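Local coordinates for protein glucosamine--fructose-6-phosphate aminotransferase [isomerizing] (Francisella tularensis subsp. tularensis, PDB 3TBF) that probably makes glucosamine 6-phosphate, this C-terminal isomerase part being expected to turn fructose 6-phosphate into the amino sugar with ammonia drawn from glutamine, at residues L15-I18 with Y19-P22; S85-A89 with S90-Y94; G112-A115 with D116-E119; T164-F167 with T168-V172. One frame throughout, in Å; residues are numbered along the deposited sequence.

All four contacts are local, each made within one continuous run of chain, and they follow one another in numerical order. Contact 1 lies where helix 13-19 gives way to helix 21-30. The other three fall in the first SIS domain, around the parallel sheet of order 2-1-3-4-5. Contact 2 leads from edge strand 84-88 into helix 89-92, and contact 3 starts helix 115-124. Their centres are 11 Å apart, and R93 and D116 join them by a salt bridge. Contact 4 opens helix 165-184 and meets contact 1 through E20 with K165 and Q21 with T168. Contacts 1 and 4 thus tie the N-terminal helices to the first SIS domain, while contact 2 faces the second subunit.

Contact 1 of 4, residues L15-I18 with Y19-P22; sequences LKEI and YEQP
I18 O is gripped by two donors of Q21. The amide NE2 of Q21 lies 2.8 Å from I18 O, in the carbonyl plane and on a lone pair. The Q21 backbone N adds a weak bond to the same oxygen. CG of Q21 stands anti to its carbonyl carbon (chi1 -75°), and the chain then runs extended beside I18, which brings NE2 back to the oxygen. I18 CG2 touches Q21 NE2 at 3.7 Å. Q21 NE2 also reaches Q345, and Q21 OE1 takes T168 OG1, so both ends of the amide are fixed. On another side of the turn, K16 NZ meets E20 OE1 at 3.2 Å in a weak salt bridge. The K16 chain bends at chi3 and chi4 to bring the amine there. E20 OE1 has a stronger partner in K165, so two lysines probably help to keep this carboxylate charged. E17 CG passes 3.6 Å from E20 OE1, while the E17 carboxylate is held by the backbone N of I159 and G160. The L15 side chain runs along the Y19 ring, with L15 CD1 3.8 Å from Y19 CE1. L15 O sits in plane at the edge of the Y19 ring and also accepts Y19 N at 3.1 Å. The hydroxyl of Y19 bonds D214. These bonds lie where helix 13-19 passes into helix 21-30, packed against helices 203-211 and 335-355.

Contact 2 of 4, residues S85-A89 with S90-Y94; sequences SVEIA and SEIRY
E87 meets I92 where strand 84-88 turns directly into helix 89-92, a beta-to-alpha turn of the SIS domain. From CB, the E87 chain leaves with CG anti to the backbone N (chi1 -152°) and runs on extended. Its carboxyl carbon CD comes within 3.8 Å of I92 CB. OE2 goes further and lies 3.5 Å from I92 CB, so the carboxylate rests against the root of the isoleucine. The two side chains cross at a slant. OE2 is also paired with R95, which helps to fix the group, and OE1 has a long, weak ion pair with K73 of the second subunit. I88 is the N-cap residue. Its O accepts two N-H groups: I92 N at 3.0 Å, nearly along the C=O axis, and E91 N, which stands above the carbonyl plane. This fork starts the helix. The S90 hydroxyl bonds E264 of the second subunit, and E91 bonds Y74 and G236 there, so this short helix faces the dimer partner. A89 O accepts R93 N at 3.2 Å. Beside E264 of the second subunit, I88 CG2 lies 3.7 Å from S90 OG.

Contact 3 of 4, residues G112-A115 with D116-E119; sequences GETA and DTLE
T114 and T117 cross at an angle at the start of helix 115-124, with T114 at the N-cap position. This helix follows strand 103-109 in the alternating strand-and-helix order of the SIS domain. The methyl of T114 does the touching. Its chi1 of -58° sets OG1 beside the backbone N and swings T114 CG2 anti to it, 3.5 Å from T117 OG1. T114 CB is close behind, 3.9 Å from T117 OG1. A methyl thus meets a hydroxyl. T117 OG1 is buried and has no polar partner in the model. The hydroxyl of T114 is turned to another residue, S109, and makes no capping bond. The bonds of the first turn within 112-119 come from backbone oxygens. T114 O takes L118 N at 2.8 Å, and the bond is nearly straight, with an N-H...O angle of 169°. L118 CB comes down on T114 O at 3.3 Å. The leucine side chain goes on to pack against helix 142-146, at S142, L143 and E146. D116 points to a different side and makes a salt bridge with R93, next to helix 89-92. This charge pair ties the first turn of the helix to contact 2. E119 is bent at chi2, and its carboxylate pairs with R122, one turn's reach along the same helix. The root of the E119 side chain lies by the carbonyl of A115. A115 O accepts E119 N at 2.7 Å, and E119 CG lies 3.3 Å from A115 O.

Contact 4 of 4, residues T164-F167 with T168-V172; sequences TKAF and TTQLV
T169 bonds K165 O through both its hydroxyl and its backbone N in the first turns of helix 165-184, whose N-cap residue is T164. T169 OG1 donates to K165 O at 2.8 Å, and T169 N donates to K165 O at 3.1 Å. The T169 chi1 of 63° sets OG1 between the backbone N and the carbonyl carbon, so the hydroxyl folds back on the turn before. This buried oxygen is thus held by two donors of one residue. T164 O likewise takes two, T168 N at 3.3 Å and F167 N. One turn along the helix, L171 CD2 lies over one face of the F167 ring. The modelled approach is too tight to be trusted in detail. L171 N bonds F167 O at 3.0 Å. The next shell positions these groups. F167 and L171 both pack on helix 63-80 at A68, and F167 also meets T341 of helix 335-355. K165 and T168 reach back to E20 and Q21. E158 takes the backbone N of T164 and of A166, at the start of the helix. Q170 OE1 bonds S65, and its extended chain passes the A166 carbonyl, with Q170 CG 3.0 Å from A166 O.

Contact 1 of 4, residues L15-I18 with Y19-P22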
ATOM      1  N   LEU A  15       4.668 -26.960  -8.469  1.00 19.01           N
ATOM      2  CA  LEU A  15       6.082 -27.211  -8.256  1.00 20.17           C
ATOM      3  C   LEU A  15       6.809 -27.264  -9.586  1.00 18.67           C
ATOM      4  O   LEU A  15       7.895 -26.772  -9.715  1.00 18.83           O
ATOM      5  CB  LEU A  15       6.292 -28.509  -7.481  1.00 20.87           C
ATOM      6  CG  LEU A  15       7.697 -28.793  -7.010  1.00 21.85           C
ATOM      7  CD1 LEU A  15       8.163 -27.674  -6.122  1.00 22.35           C
ATOM      8  CD2 LEU A  15       7.748 -30.172  -6.291  1.00 22.97           C
ATOM      9  N   LYS A  16       6.175 -27.806 -10.588  1.00 18.48           N
ATOM     10  CA  LYS A  16       6.764 -27.744 -11.939  1.00 18.27           C
ATOM     11  C   LYS A  16       7.011 -26.297 -12.385  1.00 17.14           C
ATOM     12  O   LYS A  16       8.032 -25.996 -13.005  1.00 16.59           O
ATOM     13  CB  LYS A  16       5.840 -28.382 -12.961  1.00 18.75           C
ATOM     14  CG  LYS A  16       6.296 -28.122 -14.392  1.00 21.05           C
ATOM     15  CD  LYS A  16       5.424 -28.801 -15.374  1.00 25.43           C
ATOM     16  CE  LYS A  16       4.299 -27.927 -15.855  1.00 28.94           C
ATOM     17  NZ  LYS A  16       4.692 -27.378 -17.199  1.00 33.89           N
ATOM     18  N   GLU A  17       6.066 -25.411 -12.058  1.00 15.58           N
ATOM     19  CA  GLU A  17       6.124 -24.057 -12.544  1.00 14.42           C
ATOM     20  C   GLU A  17       7.180 -23.293 -11.823  1.00 12.97           C
ATOM     21  O   GLU A  17       7.839 -22.449 -12.402  1.00 13.12           O
ATOM     22  CB  GLU A  17       4.764 -23.389 -12.470  1.00 14.41           C
ATOM     23  CG  GLU A  17       3.872 -23.835 -13.659  1.00 18.05           C
ATOM     24  CD  GLU A  17       2.359 -23.911 -13.347  1.00 24.13           C
ATOM     25  OE1 GLU A  17       1.862 -23.099 -12.528  1.00 24.72           O
ATOM     26  OE2 GLU A  17       1.666 -24.781 -13.944  1.00 27.37           O
ATOM     27  N   ILE A  18       7.379 -23.590 -10.559  1.00 12.10           N
ATOM     28  CA  ILE A  18       8.444 -22.946  -9.841  1.00 12.32           C
ATOM     29  C   ILE A  18       9.749 -23.369 -10.478  1.00 13.12           C
ATOM     30  O   ILE A  18      10.637 -22.543 -10.650  1.00 13.50           O
ATOM     31  CB  ILE A  18       8.433 -23.340  -8.392  1.00 12.15           C
ATOM     32  CG1 ILE A  18       7.272 -22.661  -7.688  1.00 13.65           C
ATOM     33  CG2 ILE A  18       9.686 -22.942  -7.755  1.00 12.23           C
ATOM     34  CD1 ILE A  18       7.015 -23.181  -6.308  1.00 15.67           C
ATOM     35  N   TYR A  19       9.839 -24.640 -10.864  1.00 13.48           N
ATOM     36  CA  TYR A  19      11.060 -25.158 -11.486  1.00 14.93           C
ATOM     37  C   TYR A  19      11.222 -24.817 -12.942  1.00 14.67           C
ATOM     38  O   TYR A  19      12.286 -25.048 -13.446  1.00 15.86           O
ATOM     39  CB  TYR A  19      11.206 -26.660 -11.309  1.00 14.61           C
ATOM     40  CG  TYR A  19      11.845 -26.999  -9.999  1.00 15.56           C
ATOM     41  CD1 TYR A  19      11.105 -27.039  -8.841  1.00 14.68           C
ATOM     42  CD2 TYR A  19      13.190 -27.297  -9.922  1.00 15.36           C
ATOM     43  CE1 TYR A  19      11.691 -27.373  -7.627  1.00 17.38           C
ATOM     44  CE2 TYR A  19      13.780 -27.645  -8.724  1.00 16.41           C
ATOM     45  CZ  TYR A  19      13.014 -27.686  -7.572  1.00 18.24           C
ATOM     46  OH  TYR A  19      13.592 -27.983  -6.349  1.00 19.93           O
ATOM     47  N   GLU A  20      10.207 -24.246 -13.596  1.00 14.13           N
ATOM     48  CA  GLU A  20      10.369 -23.762 -14.970  1.00 14.17           C
ATOM     49  C   GLU A  20      10.952 -22.356 -15.013  1.00 13.16           C
ATOM     50  O   GLU A  20      11.214 -21.808 -16.062  1.00 11.16           O
ATOM     51  CB  GLU A  20       9.023 -23.685 -15.648  1.00 15.84           C
ATOM     52  CG  GLU A  20       8.457 -24.972 -16.188  1.00 21.59           C
ATOM     53  CD  GLU A  20       7.160 -24.719 -16.988  1.00 28.44           C
ATOM     54  OE1 GLU A  20       6.070 -24.571 -16.381  1.00 31.67           O
ATOM     55  OE2 GLU A  20       7.242 -24.646 -18.230  1.00 35.16           O
ATOM     56  N   GLN A  21      11.140 -21.725 -13.866  1.00 13.23           N
ATOM     57  CA  GLN A  21      11.456 -20.305 -13.876  1.00 13.02           C
ATOM     58  C   GLN A  21      12.775 -19.971 -14.500  1.00 13.33           C
ATOM     59  O   GLN A  21      12.911 -18.984 -15.154  1.00 13.72           O
ATOM     60  CB  GLN A  21      11.324 -19.710 -12.464  1.00 13.70           C
ATOM     61  CG  GLN A  21       9.876 -19.547 -12.089  1.00 12.19           C
ATOM     62  CD  GLN A  21       9.675 -19.060 -10.725  1.00 15.04           C
ATOM     63  OE1 GLN A  21       9.117 -17.952 -10.491  1.00 17.04           O
ATOM     64  NE2 GLN A  21      10.034 -19.900  -9.778  1.00 14.18           N
ATOM     65  N   PRO A  22      13.773 -20.798 -14.313  1.00 14.85           N
ATOM     66  CA  PRO A  22      15.030 -20.501 -15.025  1.00 15.87           C
ATOM     67  C   PRO A  22      14.892 -20.473 -16.544  1.00 15.50           C
ATOM     68  O   PRO A  22      15.430 -19.596 -17.175  1.00 15.44           O
ATOM     69  CB  PRO A  22      15.954 -21.643 -14.590  1.00 15.82           C
ATOM     70  CG  PRO A  22      15.453 -21.965 -13.255  1.00 16.19           C
ATOM     71  CD  PRO A  22      13.940 -21.929 -13.402  1.00 15.65           C
TER

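Contact 2 of 4, residues S85-A89 with S90-Y94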
ATOM      1  N   SER A  85       4.131   5.945 -11.092  1.00 20.60           N
ATOM      2  CA  SER A  85       3.181   5.658 -10.045  1.00 20.90           C
ATOM      3  C   SER A  85       2.556   4.276 -10.241  1.00 19.60           C
ATOM      4  O   SER A  85       2.473   3.753 -11.379  1.00 18.97           O
ATOM      5  CB  SER A  85       2.103   6.737  -9.965  1.00 21.59           C
ATOM      6  OG  SER A  85       1.340   6.745 -11.134  1.00 29.74           O
ATOM      7  N   VAL A  86       2.168   3.642  -9.143  1.00 17.11           N
ATOM      8  CA  VAL A  86       1.638   2.346  -9.292  1.00 16.98           C
ATOM      9  C   VAL A  86       0.335   2.270  -8.575  1.00 17.11           C
ATOM     10  O   VAL A  86       0.306   2.546  -7.399  1.00 17.21           O
ATOM     11  CB  VAL A  86       2.562   1.253  -8.746  1.00 16.56           C
ATOM     12  CG1 VAL A  86       1.914  -0.083  -9.041  1.00 16.38           C
ATOM     13  CG2 VAL A  86       3.922   1.281  -9.438  1.00 17.37           C
ATOM     14  N   GLU A  87      -0.721   1.824  -9.261  1.00 17.14           N
ATOM     15  CA  GLU A  87      -2.019   1.808  -8.633  1.00 17.71           C
ATOM     16  C   GLU A  87      -2.831   0.539  -8.843  1.00 16.64           C
ATOM     17  O   GLU A  87      -2.822  -0.054  -9.916  1.00 17.13           O
ATOM     18  CB  GLU A  87      -2.818   3.037  -9.059  1.00 18.62           C
ATOM     19  CG  GLU A  87      -3.873   3.466  -7.932  1.00 23.93           C
ATOM     20  CD  GLU A  87      -4.514   4.843  -8.175  1.00 28.34           C
ATOM     21  OE1 GLU A  87      -3.779   5.771  -8.630  1.00 31.48           O
ATOM     22  OE2 GLU A  87      -5.732   4.977  -7.878  1.00 30.97           O
ATOM     23  N   ILE A  88      -3.544   0.135  -7.813  1.00 15.96           N
ATOM     24  CA  ILE A  88      -4.474  -0.954  -7.923  1.00 17.15           C
ATOM     25  C   ILE A  88      -5.651  -0.665  -8.871  1.00 16.91           C
ATOM     26  O   ILE A  88      -6.366   0.362  -8.775  1.00 16.24           O
ATOM     27  CB  ILE A  88      -5.017  -1.354  -6.547  1.00 18.67           C
ATOM     28  CG1 ILE A  88      -3.906  -1.995  -5.735  1.00 20.57           C
ATOM     29  CG2 ILE A  88      -6.070  -2.470  -6.682  1.00 20.99           C
ATOM     30  CD1 ILE A  88      -3.899  -1.551  -4.313  1.00 25.81           C
ATOM     31  N   ALA A  89      -5.858  -1.603  -9.780  1.00 16.56           N
ATOM     32  CA  ALA A  89      -6.844  -1.422 -10.828  1.00 16.23           C
ATOM     33  C   ALA A  89      -8.285  -1.218 -10.305  1.00 16.04           C
ATOM     34  O   ALA A  89      -9.028  -0.471 -10.880  1.00 15.72           O
ATOM     35  CB  ALA A  89      -6.805  -2.611 -11.732  1.00 14.39           C
ATOM     36  N   SER A  90      -8.702  -1.924  -9.272  1.00 16.17           N
ATOM     37  CA  SER A  90     -10.062  -1.769  -8.816  1.00 17.28           C
ATOM     38  C   SER A  90     -10.304  -0.451  -8.141  1.00 16.64           C
ATOM     39  O   SER A  90     -11.468  -0.076  -7.958  1.00 17.99           O
ATOM     40  CB  SER A  90     -10.427  -2.869  -7.858  1.00 18.54           C
ATOM     41  OG  SER A  90      -9.739  -2.715  -6.632  1.00 22.63           O
ATOM     42  N   GLU A  91      -9.240   0.283  -7.811  1.00 16.29           N
ATOM     43  CA  GLU A  91      -9.403   1.637  -7.259  1.00 16.36           C
ATOM     44  C   GLU A  91      -9.301   2.710  -8.322  1.00 16.46           C
ATOM     45  O   GLU A  91     -10.167   3.617  -8.337  1.00 16.24           O
ATOM     46  CB  GLU A  91      -8.398   1.897  -6.162  1.00 16.09           C
ATOM     47  CG  GLU A  91      -8.733   1.087  -4.931  1.00 19.79           C
ATOM     48  CD  GLU A  91      -9.924   1.693  -4.152  1.00 22.60           C
ATOM     49  OE1 GLU A  91      -9.943   2.933  -4.069  1.00 24.90           O
ATOM     50  OE2 GLU A  91     -10.824   0.972  -3.647  1.00 20.25           O
ATOM     51  N   ILE A  92      -8.300   2.643  -9.212  1.00 14.38           N
ATOM     52  CA  ILE A  92      -8.144   3.710 -10.187  1.00 15.31           C
ATOM     53  C   ILE A  92      -9.304   3.716 -11.150  1.00 17.53           C
ATOM     54  O   ILE A  92      -9.690   4.765 -11.687  1.00 19.79           O
ATOM     55  CB  ILE A  92      -6.807   3.674 -10.957  1.00 15.86           C
ATOM     56  CG1 ILE A  92      -6.560   4.994 -11.692  1.00 16.11           C
ATOM     57  CG2 ILE A  92      -6.704   2.512 -11.930  1.00 10.01           C
ATOM     58  CD1 ILE A  92      -5.215   4.901 -12.490  1.00 18.32           C
ATOM     59  N   ARG A  93      -9.891   2.550 -11.360  1.00 18.40           N
ATOM     60  CA  ARG A  93     -11.006   2.413 -12.324  1.00 19.50           C
ATOM     61  C   ARG A  93     -12.183   3.342 -12.023  1.00 20.36           C
ATOM     62  O   ARG A  93     -12.768   3.947 -12.913  1.00 20.42           O
ATOM     63  CB  ARG A  93     -11.509   0.984 -12.288  1.00 18.92           C
ATOM     64  CG  ARG A  93     -12.602   0.735 -13.198  1.00 20.72           C
ATOM     65  CD  ARG A  93     -13.105  -0.679 -13.085  1.00 21.44           C
ATOM     66  NE  ARG A  93     -14.241  -0.874 -13.986  1.00 24.46           N
ATOM     67  CZ  ARG A  93     -14.897  -2.015 -14.068  1.00 26.07           C
ATOM     68  NH1 ARG A  93     -14.495  -3.031 -13.333  1.00 26.49           N
ATOM     69  NH2 ARG A  93     -15.937  -2.143 -14.866  1.00 27.78           N
ATOM     70  N   TYR A  94     -12.514   3.431 -10.742  1.00 21.64           N
ATOM     71  CA  TYR A  94     -13.650   4.214 -10.278  1.00 21.61           C
ATOM     72  C   TYR A  94     -13.269   5.531  -9.656  1.00 22.11           C
ATOM     73  O   TYR A  94     -14.126   6.240  -9.229  1.00 24.03           O
ATOM     74  CB  TYR A  94     -14.425   3.401  -9.269  1.00 21.68           C
ATOM     75  CG  TYR A  94     -14.974   2.113  -9.832  1.00 22.23           C
ATOM     76  CD1 TYR A  94     -14.503   0.880  -9.373  1.00 23.08           C
ATOM     77  CD2 TYR A  94     -15.950   2.118 -10.825  1.00 22.62           C
ATOM     78  CE1 TYR A  94     -14.953  -0.306  -9.900  1.00 20.46           C
ATOM     79  CE2 TYR A  94     -16.441   0.917 -11.362  1.00 23.74           C
ATOM     80  CZ  TYR A  94     -15.924  -0.285 -10.893  1.00 25.12           C
ATOM     81  OH  TYR A  94     -16.395  -1.467 -11.404  1.00 27.55           O
TER

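Contact 3 of 4, residues G112-A115 with D116-E119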
ATOM      1  N   GLY A 112      -4.261 -11.267 -19.646  1.00 18.35           N
ATOM      2  CA  GLY A 112      -4.762 -10.188 -20.514  1.00 19.17           C
ATOM      3  C   GLY A 112      -6.269  -9.926 -20.533  1.00 19.46           C
ATOM      4  O   GLY A 112      -6.763  -9.173 -21.394  1.00 20.44           O
ATOM      5  N   GLU A 113      -6.998 -10.528 -19.596  1.00 19.25           N
ATOM      6  CA  GLU A 113      -8.454 -10.386 -19.513  1.00 19.32           C
ATOM      7  C   GLU A 113      -8.939  -9.820 -18.152  1.00 19.43           C
ATOM      8  O   GLU A 113     -10.100  -9.671 -17.934  1.00 20.38           O
ATOM      9  CB  GLU A 113      -9.128 -11.736 -19.784  1.00 19.82           C
ATOM     10  CG  GLU A 113      -8.820 -12.397 -21.141  1.00 21.38           C
ATOM     11  CD  GLU A 113      -9.194 -11.493 -22.370  1.00 25.82           C
ATOM     12  OE1 GLU A 113     -10.088 -10.624 -22.240  1.00 27.89           O
ATOM     13  OE2 GLU A 113      -8.586 -11.641 -23.465  1.00 29.05           O
ATOM     14  N   THR A 114      -8.041  -9.521 -17.242  1.00 20.01           N
ATOM     15  CA  THR A 114      -8.371  -9.136 -15.892  1.00 20.20           C
ATOM     16  C   THR A 114      -9.293  -7.915 -15.965  1.00 20.80           C
ATOM     17  O   THR A 114      -8.910  -6.851 -16.516  1.00 20.66           O
ATOM     18  CB  THR A 114      -7.051  -8.771 -15.162  1.00 20.51           C
ATOM     19  OG1 THR A 114      -6.157  -9.895 -15.199  1.00 21.94           O
ATOM     20  CG2 THR A 114      -7.273  -8.317 -13.725  1.00 20.23           C
ATOM     21  N   ALA A 115     -10.510  -8.071 -15.442  1.00 20.67           N
ATOM     22  CA  ALA A 115     -11.582  -7.092 -15.646  1.00 20.72           C
ATOM     23  C   ALA A 115     -11.180  -5.653 -15.313  1.00 19.45           C
ATOM     24  O   ALA A 115     -11.214  -4.766 -16.162  1.00 20.28           O
ATOM     25  CB  ALA A 115     -12.786  -7.478 -14.830  1.00 21.04           C
ATOM     26  N   ASP A 116     -10.797  -5.421 -14.081  1.00 18.03           N
ATOM     27  CA  ASP A 116     -10.493  -4.070 -13.634  1.00 17.85           C
ATOM     28  C   ASP A 116      -9.312  -3.414 -14.379  1.00 16.76           C
ATOM     29  O   ASP A 116      -9.361  -2.232 -14.742  1.00 17.27           O
ATOM     30  CB  ASP A 116     -10.225  -4.085 -12.132  1.00 17.85           C
ATOM     31  CG  ASP A 116     -11.514  -4.313 -11.292  1.00 21.75           C
ATOM     32  OD1 ASP A 116     -12.623  -3.875 -11.703  1.00 23.16           O
ATOM     33  OD2 ASP A 116     -11.393  -4.913 -10.195  1.00 28.84           O
ATOM     34  N   THR A 117      -8.257  -4.167 -14.574  1.00 14.36           N
ATOM     35  CA  THR A 117      -7.161  -3.722 -15.405  1.00 14.92           C
ATOM     36  C   THR A 117      -7.607  -3.371 -16.824  1.00 15.26           C
ATOM     37  O   THR A 117      -7.297  -2.285 -17.346  1.00 13.85           O
ATOM     38  CB  THR A 117      -6.081  -4.794 -15.483  1.00 13.77           C
ATOM     39  OG1 THR A 117      -5.760  -5.182 -14.148  1.00 15.90           O
ATOM     40  CG2 THR A 117      -4.847  -4.253 -16.135  1.00 13.15           C
ATOM     41  N   LEU A 118      -8.328  -4.292 -17.452  1.00 16.03           N
ATOM     42  CA  LEU A 118      -8.849  -4.049 -18.792  1.00 17.17           C
ATOM     43  C   LEU A 118      -9.758  -2.841 -18.820  1.00 18.43           C
ATOM     44  O   LEU A 118      -9.667  -2.024 -19.725  1.00 18.81           O
ATOM     45  CB  LEU A 118      -9.626  -5.264 -19.275  1.00 17.82           C
ATOM     46  CG  LEU A 118     -10.254  -5.149 -20.639  1.00 18.33           C
ATOM     47  CD1 LEU A 118      -9.222  -4.921 -21.706  1.00 13.41           C
ATOM     48  CD2 LEU A 118     -11.043  -6.424 -20.912  1.00 22.17           C
ATOM     49  N   GLU A 119     -10.638  -2.697 -17.842  1.00 19.02           N
ATOM     50  CA  GLU A 119     -11.494  -1.523 -17.859  1.00 20.26           C
ATOM     51  C   GLU A 119     -10.739  -0.215 -17.522  1.00 19.25           C
ATOM     52  O   GLU A 119     -11.160   0.847 -17.942  1.00 18.97           O
ATOM     53  CB  GLU A 119     -12.664  -1.729 -16.920  1.00 22.24           C
ATOM     54  CG  GLU A 119     -13.590  -2.861 -17.357  1.00 25.62           C
ATOM     55  CD  GLU A 119     -14.343  -2.521 -18.637  1.00 31.58           C
ATOM     56  OE1 GLU A 119     -14.473  -1.301 -18.959  1.00 32.00           O
ATOM     57  OE2 GLU A 119     -14.783  -3.497 -19.313  1.00 34.66           O
TER

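Contact 4 of 4, residues T164-F167 with T168-V172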
ATOM      1  N   THR A 164       3.546 -18.131 -10.160  1.00 24.74           N
ATOM      2  CA  THR A 164       4.954 -18.175  -9.829  1.00 22.31           C
ATOM      3  C   THR A 164       5.732 -17.622 -11.003  1.00 21.26           C
ATOM      4  O   THR A 164       6.204 -16.485 -10.972  1.00 21.03           O
ATOM      5  CB  THR A 164       5.415 -19.598  -9.473  1.00 22.41           C
ATOM      6  OG1 THR A 164       5.087 -20.503 -10.546  1.00 20.05           O
ATOM      7  CG2 THR A 164       4.774 -20.062  -8.152  1.00 16.76           C
ATOM      8  N   LYS A 165       5.833 -18.400 -12.066  1.00 19.29           N
ATOM      9  CA  LYS A 165       6.624 -17.957 -13.188  1.00 17.31           C
ATOM     10  C   LYS A 165       6.067 -16.719 -13.883  1.00 16.38           C
ATOM     11  O   LYS A 165       6.807 -15.976 -14.511  1.00 16.85           O
ATOM     12  CB  LYS A 165       6.851 -19.104 -14.142  1.00 18.13           C
ATOM     13  CG  LYS A 165       5.626 -19.531 -14.852  1.00 17.08           C
ATOM     14  CD  LYS A 165       5.790 -20.836 -15.507  1.00 13.76           C
ATOM     15  CE  LYS A 165       4.515 -21.152 -16.300  1.00 14.54           C
ATOM     16  NZ  LYS A 165       4.768 -22.198 -17.355  1.00 12.71           N
ATOM     17  N   ALA A 166       4.774 -16.454 -13.747  1.00 16.16           N
ATOM     18  CA  ALA A 166       4.194 -15.217 -14.286  1.00 14.76           C
ATOM     19  C   ALA A 166       4.726 -13.994 -13.537  1.00 14.10           C
ATOM     20  O   ALA A 166       4.866 -12.942 -14.126  1.00 15.04           O
ATOM     21  CB  ALA A 166       2.717 -15.250 -14.195  1.00 14.18           C
ATOM     22  N   PHE A 167       5.003 -14.124 -12.246  1.00 12.31           N
ATOM     23  CA  PHE A 167       5.508 -13.026 -11.495  1.00 12.14           C
ATOM     24  C   PHE A 167       6.961 -12.713 -11.809  1.00 12.56           C
ATOM     25  O   PHE A 167       7.305 -11.566 -12.051  1.00 13.93           O
ATOM     26  CB  PHE A 167       5.373 -13.296 -10.011  1.00 12.44           C
ATOM     27  CG  PHE A 167       5.965 -12.220  -9.150  1.00 11.97           C
ATOM     28  CD1 PHE A 167       5.325 -11.026  -8.989  1.00 13.76           C
ATOM     29  CD2 PHE A 167       7.146 -12.426  -8.491  1.00 14.93           C
ATOM     30  CE1 PHE A 167       5.869 -10.027  -8.145  1.00 15.64           C
ATOM     31  CE2 PHE A 167       7.702 -11.458  -7.654  1.00 15.84           C
ATOM     32  CZ  PHE A 167       7.096 -10.248  -7.507  1.00 14.93           C
ATOM     33  N   THR A 168       7.813 -13.734 -11.819  1.00 12.58           N
ATOM     34  CA  THR A 168       9.207 -13.521 -12.100  1.00 11.71           C
ATOM     35  C   THR A 168       9.457 -13.044 -13.522  1.00 11.22           C
ATOM     36  O   THR A 168      10.272 -12.158 -13.700  1.00 12.00           O
ATOM     37  CB  THR A 168      10.036 -14.743 -11.755  1.00 12.24           C
ATOM     38  OG1 THR A 168       9.462 -15.908 -12.362  1.00 12.76           O
ATOM     39  CG2 THR A 168      10.134 -14.885 -10.230  1.00  7.52           C
ATOM     40  N   THR A 169       8.724 -13.582 -14.500  1.00  9.78           N
ATOM     41  CA  THR A 169       8.819 -13.092 -15.854  1.00  9.20           C
ATOM     42  C   THR A 169       8.254 -11.703 -16.036  1.00  9.33           C
ATOM     43  O   THR A 169       8.740 -10.932 -16.898  1.00  7.83           O
ATOM     44  CB  THR A 169       8.164 -14.042 -16.889  1.00  9.60           C
ATOM     45  OG1 THR A 169       6.767 -14.161 -16.643  1.00  8.67           O
ATOM     46  CG2 THR A 169       8.806 -15.418 -16.847  1.00  6.21           C
ATOM     47  N   GLN A 170       7.249 -11.326 -15.234  1.00  9.91           N
ATOM     48  CA  GLN A 170       6.806  -9.923 -15.280  1.00  9.57           C
ATOM     49  C   GLN A 170       7.877  -9.006 -14.744  1.00  9.58           C
ATOM     50  O   GLN A 170       8.163  -7.979 -15.345  1.00  9.65           O
ATOM     51  CB  GLN A 170       5.494  -9.713 -14.577  1.00 10.67           C
ATOM     52  CG  GLN A 170       4.316 -10.308 -15.337  1.00 10.88           C
ATOM     53  CD  GLN A 170       3.104 -10.493 -14.438  1.00 12.86           C
ATOM     54  OE1 GLN A 170       3.133 -10.119 -13.272  1.00 15.00           O
ATOM     55  NE2 GLN A 170       2.023 -11.025 -14.988  1.00 11.97           N
ATOM     56  N   LEU A 171       8.522  -9.392 -13.660  1.00 10.91           N
ATOM     57  CA  LEU A 171       9.677  -8.645 -13.172  1.00 11.71           C
ATOM     58  C   LEU A 171      10.759  -8.518 -14.238  1.00 11.58           C
ATOM     59  O   LEU A 171      11.250  -7.457 -14.513  1.00 11.54           O
ATOM     60  CB  LEU A 171      10.263  -9.332 -11.958  1.00 13.22           C
ATOM     61  CG  LEU A 171       9.933  -8.919 -10.491  1.00 14.68           C
ATOM     62  CD1 LEU A 171       8.901  -7.849 -10.316  1.00 12.92           C
ATOM     63  CD2 LEU A 171       9.602 -10.124  -9.658  1.00 15.74           C
ATOM     64  N   VAL A 172      11.135  -9.608 -14.865  1.00 11.67           N
ATOM     65  CA  VAL A 172      12.171  -9.524 -15.852  1.00 11.92           C
ATOM     66  C   VAL A 172      11.757  -8.597 -17.010  1.00 12.37           C
ATOM     67  O   VAL A 172      12.542  -7.748 -17.426  1.00 12.55           O
ATOM     68  CB  VAL A 172      12.582 -10.926 -16.349  1.00 13.12           C
ATOM     69  CG1 VAL A 172      13.403 -10.853 -17.609  1.00 14.49           C
ATOM     70  CG2 VAL A 172      13.391 -11.638 -15.304  1.00 10.43           C
TER